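PDB 3GVA: alkyltransferase-like protein 1 from Schizosaccharomyces pombe, which recognises DNA bearing O6-alkylguanine lesions, bends it and flips the damaged base into a hydrophobic pocket, presenting the lesion to nucleotide excision repair. Local coordinates for residues E16-Y19 with G20-S23; R39-G42 with Q43-H47; G74-R77 with Q78-R81. All coordinates share one frame; numbering follows the deposited sequence.

Interaction 1 (E16-Y19 with G20-S23); sequences EIPY and GKVS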
loop_
_atom_site.group_PDB
_atom_site.type_symbol
_atom_site.label_atom_id
_atom_site.label_comp_id
_atom_site.label_asym_id
_atom_site.label_seq_id
_atom_site.Cartn_x
_atom_site.Cartn_y
_atom_site.Cartn_z
ATOM N N GLU A 16 -8.159 -5.281 -5.820
ATOM C CA GLU A 16 -9.249 -4.432 -6.278
ATOM C C GLU A 16 -8.909 -2.945 -6.346
ATOM O O GLU A 16 -9.648 -2.182 -6.959
ATOM C CB GLU A 16 -10.480 -4.638 -5.406
ATOM C CG GLU A 16 -11.156 -5.965 -5.643
ATOM C CD GLU A 16 -12.409 -6.113 -4.819
ATOM O OE1 GLU A 16 -12.295 -6.224 -3.580
ATOM O OE2 GLU A 16 -13.511 -6.107 -5.410
ATOM N N ILE A 17 -7.817 -2.524 -5.707
ATOM C CA ILE A 17 -7.415 -1.111 -5.765
ATOM C C ILE A 17 -7.151 -0.831 -7.243
ATOM O O ILE A 17 -6.349 -1.517 -7.883
ATOM C CB ILE A 17 -6.107 -0.835 -4.967
ATOM C CG1 ILE A 17 -6.260 -1.302 -3.516
ATOM C CG2 ILE A 17 -5.786 0.660 -4.984
ATOM C CD1 ILE A 17 -4.977 -1.213 -2.706
ATOM N N PRO A 18 -7.826 0.174 -7.814
ATOM C CA PRO A 18 -7.567 0.420 -9.232
ATOM C C PRO A 18 -6.230 1.053 -9.594
ATOM O O PRO A 18 -5.548 1.666 -8.768
ATOM C CB PRO A 18 -8.761 1.277 -9.655
ATOM C CG PRO A 18 -9.114 2.002 -8.410
ATOM C CD PRO A 18 -8.987 0.948 -7.345
ATOM N N TYR A 19 -5.857 0.852 -10.851
ATOM C CA TYR A 19 -4.636 1.390 -11.423
ATOM C C TYR A 19 -4.589 2.888 -11.110
ATOM O O TYR A 19 -5.591 3.584 -11.259
ATOM C CB TYR A 19 -4.681 1.172 -12.937
ATOM C CG TYR A 19 -3.472 1.634 -13.706
ATOM C CD1 TYR A 19 -2.404 0.771 -13.943
ATOM C CD2 TYR A 19 -3.414 2.919 -14.243
ATOM C CE1 TYR A 19 -1.308 1.174 -14.704
ATOM C CE2 TYR A 19 -2.321 3.334 -15.005
ATOM C CZ TYR A 19 -1.274 2.456 -15.232
ATOM O OH TYR A 19 -0.199 2.852 -15.994
ATOM N N GLY A 20 -3.438 3.378 -10.656
ATOM C CA GLY A 20 -3.323 4.798 -10.363
ATOM C C GLY A 20 -3.908 5.264 -9.044
ATOM O O GLY A 20 -3.877 6.450 -8.748
ATOM N N LYS A 21 -4.446 4.343 -8.252
ATOM C CA LYS A 21 -5.024 4.686 -6.952
ATOM C C LYS A 21 -4.271 3.965 -5.837
ATOM O O LYS A 21 -3.485 3.064 -6.102
ATOM C CB LYS A 21 -6.501 4.292 -6.910
ATOM C CG LYS A 21 -7.382 5.067 -7.884
ATOM C CD LYS A 21 -7.474 6.526 -7.493
ATOM C CE LYS A 21 -8.330 7.313 -8.470
ATOM N NZ LYS A 21 -8.373 8.757 -8.090
ATOM N N VAL A 22 -4.504 4.362 -4.591
ATOM C CA VAL A 22 -3.828 3.719 -3.470
ATOM C C VAL A 22 -4.770 3.528 -2.293
ATOM O O VAL A 22 -5.882 4.056 -2.281
ATOM C CB VAL A 22 -2.591 4.545 -2.981
ATOM C CG1 VAL A 22 -1.626 4.787 -4.142
ATOM C CG2 VAL A 22 -3.035 5.875 -2.367
ATOM N N SER A 23 -4.327 2.764 -1.304
ATOM C CA SER A 23 -5.129 2.549 -0.111
ATOM C C SER A 23 -4.182 2.343 1.065
ATOM O O SER A 23 -2.959 2.451 0.909
ATOM C CB SER A 23 -6.054 1.340 -0.282
ATOM O OG SER A 23 -7.034 1.322 0.745
#

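Interaction 2 (R39-G42 with Q43-H47); sequences RQVG and QAMKH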
loop_
_atom_site.group_PDB
_atom_site.type_symbol
_atom_site.label_atom_id
_atom_site.label_comp_id
_atom_site.label_asym_id
_atom_site.label_seq_id
_atom_site.Cartn_x
_atom_site.Cartn_y
_atom_site.Cartn_z
ATOM N N ARG A 39 -3.419 -3.991 11.867
ATOM C CA ARG A 39 -2.060 -4.500 12.008
ATOM C C ARG A 39 -1.915 -5.862 11.350
ATOM O O ARG A 39 -0.847 -6.195 10.830
ATOM C CB ARG A 39 -1.644 -4.554 13.483
ATOM C CG ARG A 39 -1.414 -3.165 14.087
ATOM C CD ARG A 39 -0.842 -3.237 15.505
ATOM N NE ARG A 39 0.540 -3.707 15.525
ATOM C CZ ARG A 39 1.202 -4.035 16.631
ATOM N NH1 ARG A 39 0.610 -3.948 17.813
ATOM N NH2 ARG A 39 2.457 -4.451 16.557
ATOM N N GLN A 40 -2.993 -6.642 11.359
ATOM C CA GLN A 40 -2.983 -7.958 10.729
ATOM C C GLN A 40 -2.869 -7.767 9.223
ATOM O O GLN A 40 -2.168 -8.522 8.546
ATOM C CB GLN A 40 -4.265 -8.733 11.050
ATOM C CG GLN A 40 -4.335 -9.296 12.461
ATOM C CD GLN A 40 -4.400 -8.220 13.519
ATOM O OE1 GLN A 40 -5.190 -7.283 13.420
ATOM N NE2 GLN A 40 -3.576 -8.355 14.552
ATOM N N VAL A 41 -3.575 -6.763 8.705
ATOM C CA VAL A 41 -3.514 -6.455 7.280
ATOM C C VAL A 41 -2.055 -6.140 6.954
ATOM O O VAL A 41 -1.506 -6.630 5.964
ATOM C CB VAL A 41 -4.385 -5.231 6.935
ATOM C CG1 VAL A 41 -4.125 -4.777 5.493
ATOM C CG2 VAL A 41 -5.845 -5.576 7.120
ATOM N N GLY A 42 -1.429 -5.321 7.800
ATOM C CA GLY A 42 -0.033 -4.975 7.588
ATOM C C GLY A 42 0.856 -6.208 7.570
ATOM O O GLY A 42 1.819 -6.288 6.811
ATOM N N GLN A 43 0.523 -7.181 8.406
ATOM C CA GLN A 43 1.279 -8.423 8.484
ATOM C C GLN A 43 1.095 -9.211 7.182
ATOM O O GLN A 43 2.055 -9.738 6.617
ATOM C CB GLN A 43 0.783 -9.239 9.677
ATOM C CG GLN A 43 1.876 -9.914 10.494
ATOM C CD GLN A 43 2.876 -8.926 11.071
ATOM O OE1 GLN A 43 2.496 -7.943 11.703
ATOM N NE2 GLN A 43 4.162 -9.191 10.859
ATOM N N ALA A 44 -0.141 -9.292 6.709
ATOM C CA ALA A 44 -0.425 -10.003 5.464
ATOM C C ALA A 44 0.415 -9.421 4.332
ATOM O O ALA A 44 1.029 -10.150 3.551
ATOM C CB ALA A 44 -1.906 -9.886 5.114
ATOM N N MET A 45 0.435 -8.095 4.255
ATOM C CA MET A 45 1.176 -7.397 3.214
ATOM C C MET A 45 2.675 -7.610 3.345
ATOM O O MET A 45 3.387 -7.727 2.343
ATOM C CB MET A 45 0.857 -5.895 3.255
ATOM C CG MET A 45 -0.591 -5.582 2.948
ATOM S SD MET A 45 -1.103 -6.417 1.433
ATOM C CE MET A 45 -0.179 -5.457 0.216
ATOM N N LYS A 46 3.152 -7.673 4.580
ATOM C CA LYS A 46 4.576 -7.865 4.816
ATOM C C LYS A 46 5.052 -9.283 4.510
ATOM O O LYS A 46 6.231 -9.499 4.244
ATOM C CB LYS A 46 4.924 -7.474 6.256
ATOM C CG LYS A 46 4.647 -6.002 6.553
ATOM C CD LYS A 46 5.141 -5.581 7.930
ATOM C CE LYS A 46 6.664 -5.580 8.001
ATOM N NZ LYS A 46 7.170 -4.929 9.247
ATOM N N HIS A 47 4.134 -10.243 4.515
ATOM C CA HIS A 47 4.500 -11.627 4.230
ATOM C C HIS A 47 4.409 -11.996 2.750
ATOM O O HIS A 47 4.647 -13.146 2.383
ATOM C CB HIS A 47 3.634 -12.582 5.056
ATOM C CG HIS A 47 3.863 -12.478 6.533
ATOM N ND1 HIS A 47 3.195 -13.264 7.448
ATOM C CD2 HIS A 47 4.685 -11.679 7.255
ATOM C CE1 HIS A 47 3.595 -12.954 8.669
ATOM N NE2 HIS A 47 4.498 -11.995 8.580
HETATM O O HOH W 1 1.637 -4.846 10.858
#

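Interaction 3 (G74-R77 with Q78-R81); sequences GEQR and QKDR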
loop_
_atom_site.group_PDB
_atom_site.type_symbol
_atom_site.label_atom_id
_atom_site.label_comp_id
_atom_site.label_asym_id
_atom_site.label_seq_id
_atom_site.Cartn_x
_atom_site.Cartn_y
_atom_site.Cartn_z
ATOM N N GLY A 74 12.645 -2.541 -1.913
ATOM C CA GLY A 74 11.193 -2.572 -1.961
ATOM C C GLY A 74 10.602 -1.181 -2.111
ATOM O O GLY A 74 9.698 -0.959 -2.915
ATOM N N GLU A 75 11.115 -0.238 -1.331
ATOM C CA GLU A 75 10.637 1.136 -1.388
ATOM C C GLU A 75 10.901 1.746 -2.770
ATOM O O GLU A 75 10.073 2.496 -3.295
ATOM C CB GLU A 75 11.303 1.957 -0.281
ATOM C CG GLU A 75 10.832 1.543 1.116
ATOM C CD GLU A 75 11.609 2.207 2.241
ATOM O OE1 GLU A 75 11.226 2.024 3.419
ATOM O OE2 GLU A 75 12.603 2.908 1.953
ATOM N N GLN A 76 12.043 1.404 -3.363
ATOM C CA GLN A 76 12.394 1.904 -4.694
ATOM C C GLN A 76 11.443 1.282 -5.715
ATOM O O GLN A 76 10.990 1.953 -6.646
ATOM C CB GLN A 76 13.840 1.538 -5.039
ATOM C CG GLN A 76 14.307 2.016 -6.414
ATOM C CD GLN A 76 14.268 3.524 -6.555
ATOM O OE1 GLN A 76 13.200 4.121 -6.722
ATOM N NE2 GLN A 76 15.437 4.153 -6.478
ATOM N N ARG A 77 11.145 -0.003 -5.536
ATOM C CA ARG A 77 10.224 -0.694 -6.428
ATOM C C ARG A 77 8.854 -0.033 -6.320
ATOM O O ARG A 77 8.224 0.277 -7.329
ATOM C CB ARG A 77 10.113 -2.178 -6.059
ATOM C CG ARG A 77 11.423 -2.939 -6.164
ATOM C CD ARG A 77 11.254 -4.422 -5.861
ATOM N NE ARG A 77 10.615 -5.137 -6.960
ATOM C CZ ARG A 77 10.525 -6.462 -7.043
ATOM N NH1 ARG A 77 11.034 -7.228 -6.087
ATOM N NH2 ARG A 77 9.930 -7.023 -8.087
ATOM N N GLN A 78 8.397 0.198 -5.091
ATOM C CA GLN A 78 7.094 0.830 -4.902
ATOM C C GLN A 78 7.038 2.202 -5.565
ATOM O O GLN A 78 6.061 2.528 -6.247
ATOM C CB GLN A 78 6.750 0.950 -3.416
ATOM C CG GLN A 78 5.454 1.708 -3.164
ATOM C CD GLN A 78 4.851 1.392 -1.808
ATOM O OE1 GLN A 78 5.565 1.205 -0.833
ATOM N NE2 GLN A 78 3.531 1.338 -1.746
ATOM N N LYS A 79 8.078 3.005 -5.378
ATOM C CA LYS A 79 8.115 4.326 -5.991
ATOM C C LYS A 79 8.050 4.195 -7.512
ATOM O O LYS A 79 7.227 4.838 -8.156
ATOM C CB LYS A 79 9.389 5.074 -5.581
ATOM C CG LYS A 79 9.517 6.458 -6.201
ATOM C CD LYS A 79 10.652 7.249 -5.559
ATOM C CE LYS A 79 10.782 8.631 -6.181
ATOM N NZ LYS A 79 11.164 8.566 -7.621
ATOM N N ASP A 80 8.914 3.350 -8.077
ATOM C CA ASP A 80 8.950 3.130 -9.523
ATOM C C ASP A 80 7.575 2.744 -10.064
ATOM O O ASP A 80 7.114 3.279 -11.073
ATOM C CB ASP A 80 9.942 2.014 -9.877
ATOM C CG ASP A 80 11.382 2.507 -9.999
ATOM O OD1 ASP A 80 11.626 3.718 -9.853
ATOM O OD2 ASP A 80 12.278 1.672 -10.250
ATOM N N ARG A 81 6.927 1.807 -9.384
ATOM C CA ARG A 81 5.625 1.334 -9.809
ATOM C C ARG A 81 4.529 2.371 -9.678
ATOM O O ARG A 81 3.678 2.482 -10.553
ATOM C CB ARG A 81 5.250 0.074 -9.037
ATOM C CG ARG A 81 6.291 -1.023 -9.154
ATOM C CD ARG A 81 5.789 -2.333 -8.574
ATOM N NE ARG A 81 6.854 -3.322 -8.452
ATOM C CZ ARG A 81 6.646 -4.635 -8.388
ATOM N NH1 ARG A 81 5.409 -5.111 -8.444
ATOM N NH2 ARG A 81 7.669 -5.469 -8.264
#

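Interaction 1 (E16-Y19 with G20-S23)
The carbonyl oxygen of Pro18 accepts a hydrogen bond from the backbone amide of Lys21, with 2.9 Å between Pro18 O and Lys21 N. The N-H points in at 147°, and the donor nitrogen is tilted out of the carbonyl plane. This bond closes a type II beta turn with Tyr19 and Gly20 at its corners. Gly20 takes the left-handed conformation expected at the third position of such a turn, where a beta carbon would be jammed against Tyr19 O.

Van der Waals contacts line both arms of the turn. Pro18 CG and Lys21 CG meet at 3.6 Å, the proline ring and the lysine stem crossing at a slant. A bend at chi2 (-67°) then turns the rest of the lysine away from the turn. Deeper in, Ile17 uses two branches against the returning arm: CG2 packs on the Lys21 carbonyl, 3.5 Å from Lys21 O, and on the Val22 backbone, while CD1, carried outward by an extended chi2 (174°), touches Ser23 CB at 3.7 Å. The Tyr19 side chain points away from the returning arm and its ring carries little of the contact, touching Arg58 and Glu85 instead.

The turn lies in the loop between helix 3-14 and helix 25-31. Gly20 N is hydrogen-bonded to Glu85, just beyond helix 73-84, and Pro18 packs on Trp106. Val22 exchanges backbone bonds with Tyr104 at the end of helix 101-104 and Trp106 just after it, and Ser23 with Arg58 and Ile60, so the turn is stitched between these parts before helix 25-31 begins.

Interaction 2 (R39-G42 with Q43-H47)
Met45 lies along the buried side of the helix one turn on from Val41, its CG 3.3 Å from Val41 O and 4.4 Å from Val41 CG1. With its chi1 at -64°, CG sits beside the methionine's own backbone nitrogen, and further bends at chi2 and chi3 turn the thioether away from the preceding helical turn. The backbone of this part is closely wound. Ala44 N donates to Gln40 O at 2.8 Å, and Met45 N donates to Val41 O at an N-H...O angle of 164°, the straightest bond of the set. Ala44 CB rests 3.4 Å from Val41 O. Gly42 is buried on this part of the helix, about 4 Å from the Tyr25 side chain.

The buried flank continues into the protein. Val41 packs on Phe6, Tyr25 and Ala29, Met45 on Tyr25, Trp56 and Val59, and Tyr11 OH is hydrogen-bonded to Ala44 O.

The outer side is looser. Gln43 N reaches Arg39 O at 3.0 Å through a more bent bond (142°). A bend at chi2 of Gln43 turns OE1 back toward Arg39 O, where a water spans the two, donating to Arg39 O at 2.8 Å and weakly to Gln43 OE1. Arg39 extends its guanidinium away from the following turn, on the exposed surface.

Helix 38-46, paired with helix 25-31, fits the recognition helix of the helix-turn-helix in the MGMT family. Its Arg39 is the arginine finger that donates a hydrogen bond to the orphaned cytosine and is thought to be required for nucleotide flipping, and Tyr25, also implicated in flipping, packs against Val41 and Met45 of the same helix.

Interaction 3 (G74-R77 with Q78-R81)
Arg77 and Arg81 run side by side on one flank of the helix until their guanidinium ends meet. Arg77 NH2 comes in the plane of the Arg81 group, at its edge, and the two planes are turned 57° apart. The modelled 2.7 Å between Arg77 NH2 and Arg81 NH2 is very short for two donors of like charge, so the exact position of these tips is doubtful. The aliphatic stem of Arg81 lies against the previous turn, with CG 3.0 Å from Arg77 O.

One residue earlier, two acceptor oxygens, Gln76 OE1 and Asp80 OD1, lie 3.5 Å apart, so the side chains are neighbours without bonding each other; amide and carboxylate planes are only 20° from parallel. Gln76 reaches this spot with CG anti to its own nitrogen (chi1 180°) and a bend at chi2, while Asp80 CG sits 3.4 Å from Gln76 O.

The backbone sets these neighbours one turn apart through regular bonds, Arg81 N to Arg77 O and Asp80 N to Gln76 O, each 2.9 Å. Further out, Glu51 makes a salt bridge to Arg77 NH2, which would offset part of the repulsion. Lys79 pairs with Glu83 and lies against the Tyr97 ring in a cation-pi contact, and Glu75 OE2 accepts from Ser72 N at the start of helix 73-84.

The i to i+4 bonding is that of a regular surface alpha helix. On its buried side Gln78 NE2 holds His57 O and Val59 O, in a loop that probably corresponds to the active-site segment of MGMT-type alkyltransferases.

How the interactions relate
Following the chain from its N terminus, interaction 1 comes first and is the one that closes a loop, reversing the chain between helix 3-14 and helix 25-31. Interaction 2 follows within helix 38-46, and interaction 3 within helix 73-84. The three stand in series, none nested in or crossing another, and none touching: the centres of interactions 1 and 2 are about 18 Å apart, on opposite sides of the centre of the chain. What joins them is the loop around residues 56 to 60, which meets the turn through Arg58 and Ile60, helix 38-46 through Trp56 and Val59, and helix 73-84 through His57, Val59 and Ile60.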